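Protein kinase (PDB 3PY9) is a membrane-bound Ser/Thr kinase whose extracellular region, built largely of PASTA repeats, probably binds muropeptides of the cell wall and relays the signal to the kinase. Local coordinates at residues A[235-240]-A[251-256]; A[219-224]-A[261-266]; A[170-175]-A[203-208]. All blocks are in the same frame, centred on the assembly; numbering follows the deposited sequence.

Contact 1: residues A[235-240]-A[251-256]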
loop_
_atom_site.group_PDB
_atom_site.type_symbol
_atom_site.label_atom_id
_atom_site.label_comp_id
_atom_site.label_asym_id
_atom_site.label_seq_id
_atom_site.Cartn_x
_atom_site.Cartn_y
_atom_site.Cartn_z
ATOM N N VAL A 235 -20.405 -30.625 -19.346
ATOM C CA VAL A 235 -19.534 -31.560 -18.668
ATOM C C VAL A 235 -18.118 -31.025 -18.771
ATOM O O VAL A 235 -17.702 -30.565 -19.831
ATOM C CB VAL A 235 -19.640 -32.977 -19.269
ATOM C CG1 VAL A 235 -18.777 -33.969 -18.507
ATOM C CG2 VAL A 235 -21.083 -33.417 -19.273
ATOM N N LYS A 236 -17.405 -31.064 -17.649
ATOM C CA LYS A 236 -15.996 -30.713 -17.617
ATOM C C LYS A 236 -15.239 -31.830 -16.922
ATOM O O LYS A 236 -15.568 -32.222 -15.788
ATOM C CB LYS A 236 -15.780 -29.368 -16.912
ATOM C CG LYS A 236 -16.255 -28.170 -17.719
ATOM C CD LYS A 236 -15.970 -26.865 -17.011
ATOM C CE LYS A 236 -16.904 -25.770 -17.517
ATOM N NZ LYS A 236 -18.264 -25.897 -16.889
ATOM N N VAL A 237 -14.243 -32.346 -17.632
ATOM C CA VAL A 237 -13.403 -33.432 -17.182
ATOM C C VAL A 237 -12.022 -32.850 -16.859
ATOM O O VAL A 237 -11.386 -32.189 -17.699
ATOM C CB VAL A 237 -13.292 -34.529 -18.265
ATOM C CG1 VAL A 237 -12.621 -35.786 -17.712
ATOM C CG2 VAL A 237 -14.676 -34.872 -18.837
ATOM N N TYR A 238 -11.579 -33.070 -15.628
ATOM C CA TYR A 238 -10.270 -32.595 -15.174
ATOM C C TYR A 238 -9.427 -33.816 -14.893
ATOM O O TYR A 238 -9.886 -34.746 -14.235
ATOM C CB TYR A 238 -10.378 -31.727 -13.913
ATOM C CG TYR A 238 -11.367 -30.590 -14.010
ATOM C CD1 TYR A 238 -10.946 -29.285 -14.270
ATOM C CD2 TYR A 238 -12.739 -30.817 -13.839
ATOM C CE1 TYR A 238 -11.875 -28.230 -14.354
ATOM C CE2 TYR A 238 -13.666 -29.784 -13.926
ATOM C CZ TYR A 238 -13.234 -28.491 -14.181
ATOM O OH TYR A 238 -14.175 -27.474 -14.252
ATOM N N ILE A 239 -8.205 -33.809 -15.414
ATOM C CA ILE A 239 -7.292 -34.951 -15.313
ATOM C C ILE A 239 -6.016 -34.548 -14.579
ATOM O O ILE A 239 -5.495 -33.459 -14.803
ATOM C CB ILE A 239 -6.972 -35.543 -16.732
ATOM C CG1 ILE A 239 -8.039 -36.540 -17.150
ATOM C CG2 ILE A 239 -5.659 -36.274 -16.775
ATOM C CD1 ILE A 239 -9.222 -35.912 -17.828
ATOM N N LYS A 240 -5.545 -35.415 -13.685
ATOM C CA LYS A 240 -4.181 -35.329 -13.133
ATOM C C LYS A 240 -3.430 -36.581 -13.563
ATOM O O LYS A 240 -3.782 -37.669 -13.128
ATOM C CB LYS A 240 -4.193 -35.240 -11.606
ATOM C CG LYS A 240 -4.806 -33.968 -11.053
ATOM C CD LYS A 240 -4.665 -33.867 -9.529
ATOM C CE LYS A 240 -5.348 -32.600 -9.016
ATOM N NZ LYS A 240 -5.672 -32.643 -7.559
ATOM N N GLY A 251 -11.380 -31.830 -20.780
ATOM C CA GLY A 251 -12.575 -32.114 -21.596
ATOM C C GLY A 251 -13.689 -31.130 -21.303
ATOM O O GLY A 251 -13.877 -30.730 -20.156
ATOM N N SER A 252 -14.421 -30.733 -22.346
ATOM C CA SER A 252 -15.501 -29.739 -22.246
ATOM C C SER A 252 -16.525 -29.955 -23.361
ATOM O O SER A 252 -16.219 -29.762 -24.542
ATOM C CB SER A 252 -14.938 -28.316 -22.314
ATOM O OG SER A 252 -15.942 -27.332 -22.059
ATOM N N PHE A 253 -17.739 -30.358 -22.986
ATOM C CA PHE A 253 -18.778 -30.696 -23.955
ATOM C C PHE A 253 -20.155 -30.684 -23.314
ATOM O O PHE A 253 -20.289 -30.875 -22.103
ATOM C CB PHE A 253 -18.500 -32.055 -24.605
ATOM C CG PHE A 253 -18.331 -33.188 -23.631
ATOM C CD1 PHE A 253 -17.101 -33.413 -23.001
ATOM C CD2 PHE A 253 -19.388 -34.046 -23.356
ATOM C CE1 PHE A 253 -16.931 -34.462 -22.100
ATOM C CE2 PHE A 253 -19.226 -35.100 -22.451
ATOM C CZ PHE A 253 -17.989 -35.297 -21.823
ATOM N N ASP A 254 -21.178 -30.466 -24.137
ATOM C CA ASP A 254 -22.563 -30.496 -23.685
ATOM C C ASP A 254 -23.152 -31.890 -23.799
ATOM O O ASP A 254 -22.787 -32.684 -24.681
ATOM C CB ASP A 254 -23.417 -29.531 -24.502
ATOM C CG ASP A 254 -23.081 -28.083 -24.229
ATOM O OD1 ASP A 254 -22.601 -27.806 -23.125
ATOM O OD2 ASP A 254 -23.332 -27.226 -25.105
ATOM N N ILE A 255 -24.104 -32.146 -22.914
ATOM C CA ILE A 255 -24.756 -33.429 -22.757
ATOM C C ILE A 255 -26.256 -33.124 -22.769
ATOM O O ILE A 255 -26.677 -32.088 -22.243
ATOM C CB ILE A 255 -24.253 -34.047 -21.415
ATOM C CG1 ILE A 255 -22.871 -34.677 -21.608
ATOM C CG2 ILE A 255 -25.198 -35.028 -20.799
ATOM C CD1 ILE A 255 -22.734 -35.513 -22.809
ATOM N N THR A 256 -27.040 -33.965 -23.438
ATOM C CA THR A 256 -28.490 -33.851 -23.421
ATOM C C THR A 256 -29.114 -35.197 -23.077
ATOM O O THR A 256 -30.323 -35.323 -23.004
ATOM C CB THR A 256 -29.079 -33.301 -24.767
ATOM O OG1 THR A 256 -28.559 -34.058 -25.871
ATOM C CG2 THR A 256 -28.724 -31.819 -24.965
#

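Contact 2: residues A[219-224]-A[261-266]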
loop_
_atom_site.group_PDB
_atom_site.type_symbol
_atom_site.label_atom_id
_atom_site.label_comp_id
_atom_site.label_asym_id
_atom_site.label_seq_id
_atom_site.Cartn_x
_atom_site.Cartn_y
_atom_site.Cartn_z
ATOM N N GLU A 219 -9.991 -44.971 -19.375
ATOM C CA GLU A 219 -11.014 -45.219 -18.382
ATOM C C GLU A 219 -12.350 -44.791 -18.968
ATOM O O GLU A 219 -12.442 -43.760 -19.629
ATOM C CB GLU A 219 -10.709 -44.443 -17.101
ATOM C CG GLU A 219 -9.508 -44.978 -16.328
ATOM C CD GLU A 219 -9.796 -46.256 -15.534
ATOM O OE1 GLU A 219 -10.974 -46.553 -15.229
ATOM O OE2 GLU A 219 -8.828 -46.963 -15.195
ATOM N N SER A 220 -13.372 -45.607 -18.752
ATOM C CA SER A 220 -14.724 -45.261 -19.162
ATOM C C SER A 220 -15.585 -44.895 -17.963
ATOM O O SER A 220 -15.547 -45.573 -16.930
ATOM C CB SER A 220 -15.364 -46.415 -19.927
ATOM O OG SER A 220 -14.957 -46.385 -21.275
ATOM N N VAL A 221 -16.354 -43.819 -18.111
ATOM C CA VAL A 221 -17.353 -43.423 -17.111
ATOM C C VAL A 221 -18.686 -43.089 -17.798
ATOM O O VAL A 221 -18.706 -42.381 -18.812
ATOM C CB VAL A 221 -16.847 -42.230 -16.197
ATOM C CG1 VAL A 221 -16.485 -41.010 -17.022
ATOM C CG2 VAL A 221 -17.873 -41.871 -15.147
ATOM N N ASP A 222 -19.779 -43.629 -17.261
ATOM C CA ASP A 222 -21.118 -43.267 -17.699
ATOM C C ASP A 222 -21.567 -41.998 -16.969
ATOM O O ASP A 222 -21.764 -42.012 -15.745
ATOM C CB ASP A 222 -22.120 -44.378 -17.374
ATOM C CG ASP A 222 -21.994 -45.578 -18.273
ATOM O OD1 ASP A 222 -21.764 -45.413 -19.493
ATOM O OD2 ASP A 222 -22.148 -46.701 -17.744
ATOM N N VAL A 223 -21.750 -40.917 -17.718
ATOM C CA VAL A 223 -22.231 -39.649 -17.143
ATOM C C VAL A 223 -23.728 -39.553 -17.372
ATOM O O VAL A 223 -24.150 -39.552 -18.510
ATOM C CB VAL A 223 -21.563 -38.437 -17.824
ATOM C CG1 VAL A 223 -22.100 -37.113 -17.246
ATOM C CG2 VAL A 223 -20.048 -38.533 -17.711
ATOM N N PRO A 224 -24.535 -39.472 -16.293
ATOM C CA PRO A 224 -25.973 -39.282 -16.421
ATOM C C PRO A 224 -26.351 -37.816 -16.694
ATOM O O PRO A 224 -25.688 -36.879 -16.212
ATOM C CB PRO A 224 -26.482 -39.706 -15.049
ATOM C CG PRO A 224 -25.409 -39.298 -14.134
ATOM C CD PRO A 224 -24.137 -39.578 -14.877
ATOM N N ILE A 261 -18.344 -41.872 -21.477
ATOM C CA ILE A 261 -17.215 -41.014 -21.817
ATOM C C ILE A 261 -15.932 -41.745 -21.499
ATOM O O ILE A 261 -15.848 -42.443 -20.504
ATOM C CB ILE A 261 -17.323 -39.630 -21.104
ATOM C CG1 ILE A 261 -17.753 -38.564 -22.112
ATOM C CG2 ILE A 261 -16.023 -39.195 -20.426
ATOM C CD1 ILE A 261 -19.224 -38.619 -22.474
ATOM N N ASP A 262 -14.950 -41.598 -22.376
ATOM C CA ASP A 262 -13.671 -42.266 -22.213
ATOM C C ASP A 262 -12.624 -41.240 -21.825
ATOM O O ASP A 262 -12.579 -40.147 -22.380
ATOM C CB ASP A 262 -13.285 -43.000 -23.497
ATOM C CG ASP A 262 -14.403 -43.876 -24.023
ATOM O OD1 ASP A 262 -15.026 -44.613 -23.242
ATOM O OD2 ASP A 262 -14.674 -43.817 -25.229
ATOM N N ILE A 263 -11.802 -41.587 -20.844
ATOM C CA ILE A 263 -10.809 -40.646 -20.345
ATOM C C ILE A 263 -9.400 -41.236 -20.429
ATOM O O ILE A 263 -9.019 -42.050 -19.589
ATOM C CB ILE A 263 -11.136 -40.169 -18.916
ATOM C CG1 ILE A 263 -12.501 -39.473 -18.881
ATOM C CG2 ILE A 263 -10.082 -39.207 -18.446
ATOM C CD1 ILE A 263 -13.094 -39.362 -17.510
ATOM N N PRO A 264 -8.635 -40.853 -21.471
ATOM C CA PRO A 264 -7.260 -41.340 -21.590
ATOM C C PRO A 264 -6.354 -40.783 -20.481
ATOM O O PRO A 264 -6.314 -39.558 -20.258
ATOM C CB PRO A 264 -6.822 -40.825 -22.967
ATOM C CG PRO A 264 -7.692 -39.640 -23.221
ATOM C CD PRO A 264 -9.007 -39.975 -22.600
ATOM N N LEU A 265 -5.656 -41.688 -19.789
ATOM C CA LEU A 265 -4.675 -41.321 -18.757
ATOM C C LEU A 265 -3.293 -41.938 -19.033
ATOM O O LEU A 265 -3.185 -43.131 -19.354
ATOM C CB LEU A 265 -5.164 -41.745 -17.367
ATOM C CG LEU A 265 -6.604 -41.426 -16.954
ATOM C CD1 LEU A 265 -6.989 -42.255 -15.762
ATOM C CD2 LEU A 265 -6.782 -39.946 -16.657
ATOM N N ARG A 266 -2.247 -41.122 -18.909
ATOM C CA ARG A 266 -0.872 -41.618 -19.029
ATOM C C ARG A 266 -0.065 -41.384 -17.743
ATOM O O ARG A 266 0.120 -40.248 -17.292
ATOM C CB ARG A 266 -0.177 -41.058 -20.277
ATOM C CG ARG A 266 -0.822 -41.498 -21.588
ATOM C CD ARG A 266 0.178 -41.600 -22.742
ATOM N NE ARG A 266 -0.211 -42.638 -23.710
ATOM C CZ ARG A 266 0.229 -42.740 -24.971
ATOM N NH1 ARG A 266 1.094 -41.858 -25.476
ATOM N NH2 ARG A 266 -0.209 -43.736 -25.741
#

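Contact 3: residues A[170-175]-A[203-208]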
loop_
_atom_site.group_PDB
_atom_site.type_symbol
_atom_site.label_atom_id
_atom_site.label_comp_id
_atom_site.label_asym_id
_atom_site.label_seq_id
_atom_site.Cartn_x
_atom_site.Cartn_y
_atom_site.Cartn_z
ATOM N N SER A 170 6.435 -19.829 -12.876
ATOM C CA SER A 170 6.735 -20.621 -14.058
ATOM C C SER A 170 5.753 -21.770 -14.242
ATOM O O SER A 170 5.308 -22.378 -13.267
ATOM C CB SER A 170 8.165 -21.161 -14.002
ATOM O OG SER A 170 8.244 -22.205 -13.047
ATOM N N LYS A 171 5.396 -22.018 -15.499
ATOM C CA LYS A 171 4.799 -23.278 -15.925
ATOM C C LYS A 171 5.860 -23.939 -16.799
ATOM O O LYS A 171 6.844 -23.300 -17.178
ATOM C CB LYS A 171 3.530 -23.074 -16.775
ATOM C CG LYS A 171 2.432 -22.198 -16.192
ATOM C CD LYS A 171 1.323 -21.974 -17.231
ATOM C CE LYS A 171 0.583 -20.620 -17.058
ATOM N NZ LYS A 171 -0.425 -20.531 -15.927
ATOM N N GLU A 172 5.648 -25.210 -17.123
ATOM C CA GLU A 172 6.567 -25.951 -17.992
ATOM C C GLU A 172 5.875 -26.419 -19.262
ATOM O O GLU A 172 4.685 -26.715 -19.247
ATOM C CB GLU A 172 7.189 -27.132 -17.242
ATOM C CG GLU A 172 8.106 -26.704 -16.084
ATOM C CD GLU A 172 8.963 -27.843 -15.548
ATOM O OE1 GLU A 172 8.430 -28.963 -15.328
ATOM O OE2 GLU A 172 10.180 -27.608 -15.336
ATOM N N GLU A 173 6.622 -26.451 -20.360
ATOM C CA GLU A 173 6.123 -26.977 -21.633
ATOM C C GLU A 173 7.202 -27.727 -22.406
ATOM O O GLU A 173 8.402 -27.467 -22.246
ATOM C CB GLU A 173 5.554 -25.863 -22.507
ATOM C CG GLU A 173 4.156 -25.412 -22.124
ATOM C CD GLU A 173 3.726 -24.159 -22.856
ATOM O OE1 GLU A 173 4.478 -23.678 -23.735
ATOM O OE2 GLU A 173 2.627 -23.643 -22.547
ATOM N N TYR A 174 6.767 -28.661 -23.247
ATOM C CA TYR A 174 7.683 -29.384 -24.129
ATOM C C TYR A 174 8.210 -28.479 -25.236
ATOM O O TYR A 174 7.495 -27.607 -25.746
ATOM C CB TYR A 174 6.997 -30.608 -24.740
ATOM C CG TYR A 174 6.703 -31.696 -23.744
ATOM C CD1 TYR A 174 7.741 -32.362 -23.095
ATOM C CD2 TYR A 174 5.390 -32.057 -23.445
ATOM C CE1 TYR A 174 7.486 -33.369 -22.178
ATOM C CE2 TYR A 174 5.121 -33.058 -22.523
ATOM C CZ TYR A 174 6.176 -33.708 -21.898
ATOM O OH TYR A 174 5.937 -34.695 -20.986
ATOM N N SER A 175 9.470 -28.695 -25.596
ATOM C CA SER A 175 10.107 -27.949 -26.665
ATOM C C SER A 175 11.122 -28.823 -27.364
ATOM O O SER A 175 11.826 -29.611 -26.728
ATOM C CB SER A 175 10.806 -26.694 -26.134
ATOM O OG SER A 175 11.615 -26.106 -27.138
ATOM N N VAL A 203 8.943 -22.438 -19.304
ATOM C CA VAL A 203 10.222 -23.128 -19.164
ATOM C C VAL A 203 10.195 -24.481 -19.889
ATOM O O VAL A 203 9.164 -25.173 -19.931
ATOM C CB VAL A 203 10.593 -23.304 -17.667
ATOM C CG1 VAL A 203 11.947 -23.985 -17.504
ATOM C CG2 VAL A 203 10.589 -21.939 -16.953
ATOM N N SER A 204 11.333 -24.827 -20.480
ATOM C CA SER A 204 11.453 -26.049 -21.255
ATOM C C SER A 204 11.715 -27.264 -20.363
ATOM O O SER A 204 12.638 -27.264 -19.537
ATOM C CB SER A 204 12.563 -25.902 -22.313
ATOM O OG SER A 204 12.667 -27.062 -23.125
ATOM N N LYS A 205 10.884 -28.289 -20.543
ATOM C CA LYS A 205 11.125 -29.608 -19.957
ATOM C C LYS A 205 11.538 -30.637 -21.033
ATOM O O LYS A 205 11.221 -31.836 -20.932
ATOM C CB LYS A 205 9.904 -30.081 -19.160
ATOM C CG LYS A 205 8.616 -30.068 -19.927
ATOM C CD LYS A 205 7.570 -30.882 -19.210
ATOM C CE LYS A 205 6.178 -30.574 -19.731
ATOM N NZ LYS A 205 5.207 -31.518 -19.122
ATOM N N GLY A 206 12.259 -30.151 -22.049
ATOM C CA GLY A 206 12.707 -30.978 -23.177
ATOM C C GLY A 206 11.627 -31.434 -24.157
ATOM O O GLY A 206 10.498 -30.937 -24.146
ATOM N N LYS A 207 11.992 -32.402 -25.000
ATOM C CA LYS A 207 11.112 -32.941 -26.044
ATOM C C LYS A 207 10.129 -33.994 -25.511
ATOM O O LYS A 207 10.485 -34.788 -24.642
ATOM C CB LYS A 207 11.953 -33.525 -27.189
ATOM C CG LYS A 207 12.974 -32.549 -27.791
ATOM C CD LYS A 207 14.366 -32.757 -27.197
ATOM C CE LYS A 207 15.251 -33.581 -28.117
ATOM N NZ LYS A 207 16.028 -32.733 -29.077
ATOM N N LYS A 208 8.910 -34.006 -26.064
ATOM C CA LYS A 208 7.790 -34.867 -25.614
ATOM C C LYS A 208 8.129 -36.363 -25.541
ATOM O O LYS A 208 7.274 -37.185 -25.199
ATOM C CB LYS A 208 6.566 -34.651 -26.507
ATOM C CG LYS A 208 5.204 -34.620 -25.790
ATOM C CD LYS A 208 4.567 -36.003 -25.618
ATOM C CE LYS A 208 3.079 -35.913 -25.266
ATOM N NZ LYS A 208 2.833 -35.738 -23.802
#

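Contact 1: residues A[235-240]-A[251-256]
V235 and F253 form a hydrogen-bonded pair in an antiparallel ladder that joins strand 233-241 to strand 251-255, part of the beta-rich C-terminal PASTA-like domain, a member of the E-set clan. The two strand segments run 166° apart in direction, with their axes 4.7 Å from each other at closest approach. At V235, the backbone N bonds to F253 O (2.8 Å), and V235 O takes F253 N in return at 3.2 Å. Its side chain lies over one face of the F253 ring: CB stands 4.0 Å from the ring centroid, 18° off the normal, a CH-pi contact displaced toward the rim. V235 CG1 adds its own touch at F253 CZ. With its CG between the backbone N and the carbonyl carbon (chi1 55°), the F253 ring is turned toward V235. K236 pairs with S252 without hydrogen bonds, both side chains emerging on the opposite face of the sheet, where the lysine chain leads off from its partner; K236 CA makes a CA-H...O contact with G251 O (3.3 Å). From K236 onward every second residue, K236, Y238 and K240, bonds through its backbone to K278, I276 and S274 of strand 272-279, on the other edge of the strand. Between them V237 faces G251 in the next hydrogen-bonded pair, with V237 N 3.0 Å from G251 O and G251 N bonded back to V237 O. The V237 side chain returns to the face that carries F253 and meets the ring obliquely, CG2 coming 4.0 Å from F253 CE1.

Contact 2: residues A[219-224]-A[261-266]
V221 lays its CG1 across I263, 3.8 Å from CD1, and the same methyl touches I261 CG2 at 3.9 Å. That branch sits between the backbone N and the carbonyl carbon of V221 (chi1 58°), which turns it to the two isoleucines across the strand pair. Backbone bonds fix the antiparallel register: V221 N to I261 O and I261 N to V221 O, then E219 N to I263 O and the short I263 N to E219 O (2.6 Å). The pair between them, S220 and D262, has no backbone bond but joins on the other face by side chains: S220 OG gives its proton to D262 OD1 at 2.6 Å, meeting the carboxylate on its anti side and 22° out of its plane. E219 brings its aliphatic part to L265, CG against CD1, then bends at chi2, and its carboxylate forms a salt bridge with K287. Strands 217-223 and 259-265 thus make a two-stranded sheet of the C-terminal domain. Its apolar face packs inward: I263 and L265 on I239 of strand 233-241, V221 and I263 on Y275 of strand 272-279, and L265 on V289 of strand 282-290.

Contact 3: residues A[170-175]-A[203-208]
Y174 has its ring held between two lysines from 203-208. K205 crosses one face with CE over the centre, 3.8 Å from the ring centroid and 9° off the normal, while its NZ makes an off-centre cation-pi contact, 4.1 Å from that centroid. K208 covers the opposite face with CG, nearer the rim and 3.5 Å from Y174 CD2. G206 O lies at the ring edge, in plane. All three polar ends meet at D243: K205 NZ and K208 NZ form salt bridges with its carboxylate, and Y174 OH hydrogen-bonds to it, so this acid probably offsets the two ammonium charges beside the ring. V203, the next most covered, touches S170 CB with CG2, and its backbone N and O both bond to strand 167-173, at K171 O and E173 N, flanking E172. S204 OG accepts G206 N in an ST turn and also hydrogen-bonds to I178 O. The bridges E172-V203 and E173-S204 pair strand 167-173 in parallel with strand 198-204, the central strand of the three-stranded sheet of a PASTA domain; backbone bonding carries on past the strand ends, K205 N to E173 O and S175 N to G206 O, where the chain leaves for the C-terminal domain.

How the contacts relate
Contacts 1 and 2 belong to one domain and share its interior: their centres are 10 Å apart, and they touch directly, V237 CG1 meeting I263 CD1 at 3.6 Å and the F253 ring resting on I261. In sequence, the 235-240/251-256 pair falls between the two strands of contact 2. Both are antiparallel ladders with a largely apolar inner face, partly buried overall, and a polar outer one, though only contact 2 adds a side-chain hydrogen bond there. Contact 3 is a parallel pairing at the surface of a preceding PASTA domain, about 25 Å from contact 1 between centres; its chemistry is lysine, tyrosine and carboxylate, reaching to D243 of the C-terminal domain.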